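Local coordinates for kinesin-like protein (Caenorhabditis elegans, PDB 5X3E) that probably works as a kinesin-6 motor, coupling ATP binding and hydrolysis to force production along microtubules, and was crystallised here in its nucleotide-free state, at residues 146-151 / 202-207; 215-220 / 262-267. All coordinates share one frame; numbering follows the deposited sequence.

Contact 1. Residues 146-151 / 202-207; sequences LDVIFN and EAIKLS. With SO4 (sulfate ion), chain T.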
ATOM      1  N   LEU A 146      -9.616   4.639  -0.136  1.00 44.27           N
ATOM      2  CA  LEU A 146      -9.810   5.876   0.614  1.00 43.11           C
ATOM      3  C   LEU A 146     -11.289   6.205   0.763  1.00 48.87           C
ATOM      4  O   LEU A 146     -11.733   6.621   1.841  1.00 64.43           O
ATOM      5  CB  LEU A 146      -9.082   7.034  -0.067  1.00 45.58           C
ATOM      6  CG  LEU A 146      -7.555   7.021  -0.060  1.00 39.78           C
ATOM      7  CD1 LEU A 146      -7.020   8.081  -1.027  1.00 34.53           C
ATOM      8  CD2 LEU A 146      -7.029   7.239   1.361  1.00 32.53           C
ATOM      9  N   ASP A 147     -12.062   6.044  -0.315  1.00 47.80           N
ATOM     10  CA  ASP A 147     -13.504   6.274  -0.251  1.00 44.91           C
ATOM     11  C   ASP A 147     -14.152   5.399   0.812  1.00 44.90           C
ATOM     12  O   ASP A 147     -14.856   5.894   1.699  1.00 49.93           O
ATOM     13  CB  ASP A 147     -14.140   5.994  -1.616  1.00 51.49           C
ATOM     14  CG  ASP A 147     -13.906   7.106  -2.614  1.00 59.74           C
ATOM     15  OD1 ASP A 147     -13.787   8.276  -2.194  1.00 57.51           O
ATOM     16  OD2 ASP A 147     -13.852   6.803  -3.827  1.00 73.54           O
ATOM     17  N   VAL A 148     -13.918   4.090   0.736  1.00 45.79           N
ATOM     18  CA  VAL A 148     -14.599   3.149   1.617  1.00 43.76           C
ATOM     19  C   VAL A 148     -14.181   3.356   3.069  1.00 53.35           C
ATOM     20  O   VAL A 148     -15.013   3.256   3.982  1.00 48.05           O
ATOM     21  CB  VAL A 148     -14.341   1.713   1.136  1.00 43.76           C
ATOM     22  CG1 VAL A 148     -14.820   0.716   2.160  1.00 40.13           C
ATOM     23  CG2 VAL A 148     -15.040   1.491  -0.196  1.00 42.04           C
ATOM     24  N   ILE A 149     -12.891   3.620   3.311  1.00 40.83           N
ATOM     25  CA  ILE A 149     -12.432   3.912   4.670  1.00 38.78           C
ATOM     26  C   ILE A 149     -13.220   5.077   5.253  1.00 41.79           C
ATOM     27  O   ILE A 149     -13.820   4.968   6.330  1.00 54.94           O
ATOM     28  CB  ILE A 149     -10.915   4.189   4.694  1.00 43.83           C
ATOM     29  CG1 ILE A 149     -10.122   2.893   4.517  1.00 37.76           C
ATOM     30  CG2 ILE A 149     -10.499   4.877   5.997  1.00 32.10           C
ATOM     31  CD1 ILE A 149      -8.662   3.129   4.201  1.00 39.03           C
ATOM     32  N   PHE A 150     -13.240   6.209   4.546  1.00 37.79           N
ATOM     33  CA  PHE A 150     -13.941   7.378   5.068  1.00 41.70           C
ATOM     34  C   PHE A 150     -15.444   7.156   5.142  1.00 42.95           C
ATOM     35  O   PHE A 150     -16.111   7.760   5.988  1.00 46.69           O
ATOM     36  CB  PHE A 150     -13.617   8.602   4.218  1.00 42.27           C
ATOM     37  CG  PHE A 150     -12.298   9.220   4.548  1.00 42.06           C
ATOM     38  CD1 PHE A 150     -12.192  10.138   5.579  1.00 42.55           C
ATOM     39  CD2 PHE A 150     -11.159   8.866   3.853  1.00 52.28           C
ATOM     40  CE1 PHE A 150     -10.980  10.703   5.896  1.00 49.32           C
ATOM     41  CE2 PHE A 150      -9.939   9.426   4.165  1.00 52.39           C
ATOM     42  CZ  PHE A 150      -9.850  10.348   5.188  1.00 59.44           C
ATOM     43  N   ASN A 151     -15.994   6.303   4.274  1.00 52.85           N
ATOM     44  CA  ASN A 151     -17.402   5.938   4.389  1.00 44.35           C
ATOM     45  C   ASN A 151     -17.672   5.099   5.632  1.00 46.41           C
ATOM     46  O   ASN A 151     -18.751   5.203   6.226  1.00 51.66           O
ATOM     47  CB  ASN A 151     -17.858   5.173   3.146  1.00 61.06           C
ATOM     48  CG  ASN A 151     -17.818   6.021   1.899  1.00 59.84           C
ATOM     49  OD1 ASN A 151     -17.748   7.248   1.973  1.00 53.47           O
ATOM     50  ND2 ASN A 151     -17.870   5.372   0.738  1.00 48.95           N
ATOM     51  N   GLU A 202     -16.549   5.847  -4.551  1.00 56.21           N
ATOM     52  CA  GLU A 202     -17.165   4.615  -4.076  1.00 68.43           C
ATOM     53  C   GLU A 202     -18.158   4.922  -2.963  1.00 70.48           C
ATOM     54  O   GLU A 202     -17.853   5.675  -2.034  1.00 58.99           O
ATOM     55  CB  GLU A 202     -16.106   3.636  -3.574  1.00 54.72           C
ATOM     56  CG  GLU A 202     -15.609   2.669  -4.628  1.00 75.87           C
ATOM     57  CD  GLU A 202     -16.613   1.585  -4.944  1.00 87.75           C
ATOM     58  OE1 GLU A 202     -17.600   1.452  -4.191  1.00103.62           O
ATOM     59  OE2 GLU A 202     -16.422   0.874  -5.954  1.00 83.44           O
ATOM     60  N   ALA A 203     -19.352   4.338  -3.060  1.00 71.35           N
ATOM     61  CA  ALA A 203     -20.393   4.535  -2.065  1.00 56.50           C
ATOM     62  C   ALA A 203     -20.424   3.435  -1.012  1.00 60.82           C
ATOM     63  O   ALA A 203     -21.119   3.591  -0.001  1.00 77.75           O
ATOM     64  CB  ALA A 203     -21.764   4.633  -2.741  1.00 60.85           C
ATOM     65  N   ILE A 204     -19.692   2.338  -1.228  1.00 53.23           N
ATOM     66  CA  ILE A 204     -19.682   1.206  -0.304  1.00 51.58           C
ATOM     67  C   ILE A 204     -19.364   1.676   1.108  1.00 50.79           C
ATOM     68  O   ILE A 204     -18.420   2.445   1.328  1.00 56.31           O
ATOM     69  CB  ILE A 204     -18.663   0.151  -0.774  1.00 58.08           C
ATOM     70  CG1 ILE A 204     -19.140  -0.550  -2.045  1.00 74.78           C
ATOM     71  CG2 ILE A 204     -18.416  -0.879   0.314  1.00 56.23           C
ATOM     72  CD1 ILE A 204     -18.181  -1.625  -2.538  1.00 78.36           C
ATOM     73  N   LYS A 205     -20.161   1.218   2.074  1.00 53.63           N
ATOM     74  CA  LYS A 205     -19.896   1.429   3.493  1.00 57.93           C
ATOM     75  C   LYS A 205     -19.774   0.070   4.162  1.00 57.30           C
ATOM     76  O   LYS A 205     -20.720  -0.724   4.141  1.00 65.68           O
ATOM     77  CB  LYS A 205     -20.990   2.264   4.164  1.00 67.95           C
ATOM     78  CG  LYS A 205     -21.258   3.594   3.481  1.00103.35           C
ATOM     79  CD  LYS A 205     -21.628   4.675   4.488  1.00110.42           C
ATOM     80  CE  LYS A 205     -21.640   6.051   3.833  1.00106.54           C
ATOM     81  NZ  LYS A 205     -21.528   7.156   4.828  1.00 96.07           N
ATOM     82  N   LEU A 206     -18.605  -0.204   4.730  1.00 59.28           N
ATOM     83  CA  LEU A 206     -18.377  -1.427   5.483  1.00 52.87           C
ATOM     84  C   LEU A 206     -18.669  -1.192   6.958  1.00 56.16           C
ATOM     85  O   LEU A 206     -18.544  -0.074   7.466  1.00 59.16           O
ATOM     86  CB  LEU A 206     -16.934  -1.912   5.314  1.00 43.36           C
ATOM     87  CG  LEU A 206     -16.435  -2.119   3.882  1.00 52.08           C
ATOM     88  CD1 LEU A 206     -14.985  -2.575   3.900  1.00 56.90           C
ATOM     89  CD2 LEU A 206     -17.323  -3.125   3.157  1.00 44.62           C
ATOM     90  N   SER A 207     -19.057  -2.256   7.645  1.00 44.94           N
ATOM     91  CA  SER A 207     -19.266  -2.185   9.081  1.00 56.90           C
ATOM     92  C   SER A 207     -18.079  -2.812   9.806  1.00 64.79           C
ATOM     93  O   SER A 207     -17.306  -3.583   9.233  1.00 66.36           O
ATOM     94  CB  SER A 207     -20.550  -2.906   9.484  1.00 50.68           C
ATOM     95  OG  SER A 207     -20.397  -4.295   9.273  1.00 67.63           O
TER
HETATM   96  S   SO4 T 518     -20.014  -5.430   5.317  1.00127.97           S
HETATM   97  O1  SO4 T 518     -20.688  -4.532   4.381  1.00133.15           O
HETATM   98  O2  SO4 T 518     -20.991  -6.363   5.873  1.00134.63           O
HETATM   99  O3  SO4 T 518     -18.964  -6.171   4.620  1.00118.62           O
HETATM  100  O4  SO4 T 518     -19.423  -4.652   6.401  1.00122.72           O
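Helical residues 146-151 meet an irregular, mostly extended segment, 202-207, which runs along one flank of the helix: the CA atoms of Asp-147 and Glu-202 lie 5.5 Å apart, and Val-148 pairs with Ile-204 and Asn-151 with Lys-205 at similar spacing. No backbone-to-backbone hydrogen bond joins the two; side chains one helical turn apart hold the loop instead. Asn-151 does most of this work. Its single ND2 group donates to two loop carbonyls, to Glu-202 O at 2.8 Å and to Ile-204 O at 3.0 Å, and both acceptors lie in the amide plane, within 7° of it. Each carbonyl is approached from above its own plane. Bridging the carbonyls of Glu-202 and Ile-204 in this way fixes the rotation of the amide. At the other end, Glu-202 N donates nearly straight to Asp-147 OD2 (3.0 Å, 167°), although it meets that oxygen well above the carboxylate plane; OD1 binds Arg-199 and Ser-267, and the carboxylate is thereby gripped on both oxygens. Glu-202 bends at chi2 (-74°), which carries its carboxylate away from Asp-147 to a salt bridge with Arg-144. Val-148 splits its branches: CG1, anti to the backbone N, reaches Leu-206 CG at 3.7 Å, while CG2 packs on Ile-204 CB at 3.9 Å. The aliphatic chain of Lys-205 lies alongside Asn-151 CB. Ser-207 N and OG bind one oxygen of a sulfate ion, probably from the crystallisation liquor. Val-148 and Leu-206 also touch helix 93-109, whereas Leu-146 and Ile-149 turn to strand 296-307, and Leu-146 and Phe-150 reach helix 267-281; helix 141-152 is thus packed between the loop leading to strand 213-225 and the central mixed sheet of the kinesin motor domain, a P-loop NTPase fold.

Contact 2. Residues 215-220 / 262-267; sequences CSVFVT and VEVSSS. With SO4 (sulfate ion), chain I; SO4 (sulfate ion), chain C; SO4 (sulfate ion), chain F.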
ATOM      1  N   CYS A 215     -11.469   8.701  16.102  1.00 39.31           N
ATOM      2  CA  CYS A 215     -10.420   8.434  15.128  1.00 39.64           C
ATOM      3  C   CYS A 215     -10.080   9.664  14.298  1.00 45.04           C
ATOM      4  O   CYS A 215     -10.818  10.652  14.249  1.00 44.02           O
ATOM      5  CB  CYS A 215     -10.818   7.290  14.194  1.00 35.93           C
ATOM      6  SG  CYS A 215     -12.101   7.762  13.003  1.00 42.75           S
ATOM      7  N   SER A 216      -8.941   9.556  13.613  1.00 38.58           N
ATOM      8  CA  SER A 216      -8.479  10.511  12.618  1.00 37.49           C
ATOM      9  C   SER A 216      -7.599   9.755  11.632  1.00 44.71           C
ATOM     10  O   SER A 216      -6.987   8.741  11.981  1.00 47.17           O
ATOM     11  CB  SER A 216      -7.697  11.673  13.249  1.00 38.96           C
ATOM     12  OG  SER A 216      -7.298  12.597  12.253  1.00 50.83           O
ATOM     13  N   VAL A 217      -7.531  10.248  10.400  1.00 47.01           N
ATOM     14  CA  VAL A 217      -6.798   9.571   9.339  1.00 37.44           C
ATOM     15  C   VAL A 217      -5.548  10.380   9.009  1.00 47.09           C
ATOM     16  O   VAL A 217      -5.617  11.594   8.772  1.00 47.46           O
ATOM     17  CB  VAL A 217      -7.669   9.359   8.087  1.00 38.07           C
ATOM     18  CG1 VAL A 217      -6.866   8.663   6.994  1.00 35.14           C
ATOM     19  CG2 VAL A 217      -8.899   8.534   8.436  1.00 35.48           C
ATOM     20  N   PHE A 218      -4.410   9.704   9.001  1.00 46.10           N
ATOM     21  CA  PHE A 218      -3.142  10.278   8.588  1.00 42.58           C
ATOM     22  C   PHE A 218      -2.608   9.450   7.433  1.00 35.71           C
ATOM     23  O   PHE A 218      -2.787   8.231   7.403  1.00 39.17           O
ATOM     24  CB  PHE A 218      -2.133  10.298   9.745  1.00 37.07           C
ATOM     25  CG  PHE A 218      -2.477  11.271  10.844  1.00 48.13           C
ATOM     26  CD1 PHE A 218      -1.850  12.508  10.913  1.00 42.07           C
ATOM     27  CD2 PHE A 218      -3.420  10.948  11.810  1.00 34.75           C
ATOM     28  CE1 PHE A 218      -2.158  13.407  11.924  1.00 40.66           C
ATOM     29  CE2 PHE A 218      -3.735  11.844  12.822  1.00 37.65           C
ATOM     30  CZ  PHE A 218      -3.105  13.075  12.879  1.00 38.18           C
ATOM     31  N   VAL A 219      -1.974  10.103   6.471  1.00 35.10           N
ATOM     32  CA  VAL A 219      -1.336   9.396   5.371  1.00 40.47           C
ATOM     33  C   VAL A 219       0.133   9.779   5.332  1.00 51.47           C
ATOM     34  O   VAL A 219       0.497  10.931   5.602  1.00 44.38           O
ATOM     35  CB  VAL A 219      -2.016   9.674   4.009  1.00 38.06           C
ATOM     36  CG1 VAL A 219      -3.473   9.230   4.038  1.00 36.52           C
ATOM     37  CG2 VAL A 219      -1.908  11.141   3.637  1.00 38.49           C
ATOM     38  N   THR A 220       0.976   8.801   5.028  1.00 37.24           N
ATOM     39  CA  THR A 220       2.351   9.051   4.633  1.00 43.61           C
ATOM     40  C   THR A 220       2.533   8.514   3.222  1.00 47.57           C
ATOM     41  O   THR A 220       1.952   7.484   2.861  1.00 39.92           O
ATOM     42  CB  THR A 220       3.368   8.393   5.588  1.00 39.15           C
ATOM     43  OG1 THR A 220       3.148   6.978   5.644  1.00 51.53           O
ATOM     44  CG2 THR A 220       3.225   8.962   6.980  1.00 45.99           C
ATOM     45  N   VAL A 262       0.551  13.201   7.426  1.00 38.57           N
ATOM     46  CA  VAL A 262      -0.328  14.285   6.996  1.00 38.28           C
ATOM     47  C   VAL A 262      -1.764  13.925   7.352  1.00 44.30           C
ATOM     48  O   VAL A 262      -2.289  12.900   6.894  1.00 41.28           O
ATOM     49  CB  VAL A 262      -0.188  14.556   5.489  1.00 41.59           C
ATOM     50  CG1 VAL A 262      -1.158  15.641   5.059  1.00 50.15           C
ATOM     51  CG2 VAL A 262       1.253  14.939   5.137  1.00 39.59           C
ATOM     52  N   GLU A 263      -2.402  14.769   8.157  1.00 41.28           N
ATOM     53  CA  GLU A 263      -3.777  14.528   8.564  1.00 48.29           C
ATOM     54  C   GLU A 263      -4.729  14.900   7.441  1.00 44.25           C
ATOM     55  O   GLU A 263      -4.611  15.974   6.843  1.00 48.13           O
ATOM     56  CB  GLU A 263      -4.123  15.313   9.825  1.00 49.80           C
ATOM     57  CG  GLU A 263      -5.467  14.920  10.412  1.00 45.61           C
ATOM     58  CD  GLU A 263      -5.692  15.511  11.783  1.00 53.32           C
ATOM     59  OE1 GLU A 263      -6.498  14.938  12.544  1.00 48.88           O
ATOM     60  OE2 GLU A 263      -5.056  16.540  12.103  1.00 58.48           O
ATOM     61  N   VAL A 264      -5.658  13.997   7.145  1.00 43.08           N
ATOM     62  CA  VAL A 264      -6.633  14.177   6.080  1.00 45.92           C
ATOM     63  C   VAL A 264      -8.018  13.924   6.660  1.00 50.11           C
ATOM     64  O   VAL A 264      -8.213  12.972   7.426  1.00 53.32           O
ATOM     65  CB  VAL A 264      -6.344  13.251   4.880  1.00 45.25           C
ATOM     66  CG1 VAL A 264      -5.142  13.771   4.113  1.00 41.84           C
ATOM     67  CG2 VAL A 264      -6.088  11.822   5.345  1.00 38.85           C
ATOM     68  N   SER A 265      -8.967  14.792   6.318  1.00 54.09           N
ATOM     69  CA  SER A 265     -10.319  14.717   6.846  1.00 63.93           C
ATOM     70  C   SER A 265     -11.299  14.046   5.895  1.00 64.64           C
ATOM     71  O   SER A 265     -12.430  13.761   6.301  1.00 72.21           O
ATOM     72  CB  SER A 265     -10.830  16.123   7.182  1.00 67.28           C
ATOM     73  OG  SER A 265     -10.126  16.662   8.283  1.00 72.21           O
ATOM     74  N   SER A 266     -10.902  13.788   4.653  1.00 53.40           N
ATOM     75  CA  SER A 266     -11.819  13.201   3.689  1.00 46.50           C
ATOM     76  C   SER A 266     -11.039  12.443   2.624  1.00 44.00           C
ATOM     77  O   SER A 266      -9.842  12.670   2.419  1.00 58.14           O
ATOM     78  CB  SER A 266     -12.710  14.273   3.049  1.00 49.50           C
ATOM     79  OG  SER A 266     -11.963  15.120   2.193  1.00 50.82           O
ATOM     80  N   SER A 267     -11.747  11.529   1.951  1.00 53.07           N
ATOM     81  CA  SER A 267     -11.188  10.826   0.800  1.00 62.06           C
ATOM     82  C   SER A 267     -10.659  11.821  -0.216  1.00 63.28           C
ATOM     83  O   SER A 267      -9.587  11.627  -0.805  1.00 51.95           O
ATOM     84  CB  SER A 267     -12.259   9.934   0.169  1.00 58.60           C
ATOM     85  OG  SER A 267     -11.704   9.083  -0.813  1.00 83.36           O
TER
HETATM   86  S   SO4 I 507      -0.665  17.916   9.125  1.00116.03           S
HETATM   87  O1  SO4 I 507      -1.363  18.861   9.993  1.00132.00           O
HETATM   88  O2  SO4 I 507      -1.605  17.392   8.142  1.00119.50           O
HETATM   89  O3  SO4 I 507       0.417  18.609   8.431  1.00119.79           O
HETATM   90  O4  SO4 I 507      -0.123  16.821   9.931  1.00101.36           O
HETATM   91  S   SO4 C 501       5.917   5.967   7.949  1.00 54.03           S
HETATM   92  O1  SO4 C 501       5.254   5.678   9.221  1.00 72.43           O
HETATM   93  O2  SO4 C 501       5.189   5.328   6.855  1.00 86.74           O
HETATM   94  O3  SO4 C 501       7.275   5.443   7.977  1.00 87.81           O
HETATM   95  O4  SO4 C 501       5.969   7.406   7.732  1.00 47.79           O
HETATM   96  S   SO4 F 504     -11.208  20.006  10.200  1.00 66.71           S
HETATM   97  O1  SO4 F 504     -12.008  21.207  10.408  1.00 90.00           O
HETATM   98  O2  SO4 F 504     -12.071  18.880   9.860  1.00 45.44           O
HETATM   99  O3  SO4 F 504     -10.266  20.256   9.111  1.00 93.50           O
HETATM  100  O4  SO4 F 504     -10.490  19.701  11.432  1.00 84.01           O
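The Phe-218 ring carries Glu-263 CG over one face, 4.1 Å from the centroid and 21° off the ring normal, a CH-pi contact displaced toward the rim. Sulfate oxygen O4 of chain I lies at the ring edge, near its plane, and the ring of Phe-170 also meets it at an inclined angle. Because Glu-263 continues extended from CG anti to its backbone N (chi1 -171°), its carboxylate lies above the same face, just past the rim at CZ, its plane 16° from that of the ring. There OE1 accepts a hydrogen bond from Ser-216 OG, whose exact length is doubtful. Phe-218 and Glu-263 form an antiparallel non-hydrogen-bonded pair. Next to it Val-219 and Val-262 exchange two backbone bonds, with Val-219 N to Val-262 O at 2.8 Å, and Val-264 N donates to Val-217 O at 2.9 Å. Short strand 262-264 thus joins strand 213-225 of the motor domain's central sheet. On the opposite sheet face, Val-264 CG2 packs against Val-217 CG1 at 3.6 Å and against Val-219 CG1. This valine face is apolar and covered by Phe-150 and Val-273, whereas the Phe-218 side buries a carboxylate. Cys-160 N at OE2, with Ser-216 a likely second donor, would probably stabilise its negative charge.

How the contacts relate
From the N terminus, helix 141-152 comes first, and contact 1 closes when the chain, after the 162-172 hairpin and helix 175-187, returns to its flank at 202-207. Strand 213-225 follows almost at once; contact 2 closes a second loop, made of strands and connecting turns, when 262-264 pairs with it. The loops are therefore in series, neither nested nor crossed. Their centres are 14 Å apart, yet they touch where contact 2 leads into helix 267-281: Ser-267 is the residue that Asp-147 of contact 1 reaches, and the Phe-150 ring packs against Ser-266 and Ser-267. Helix, loop, central sheet and the start of the next helix are thereby joined.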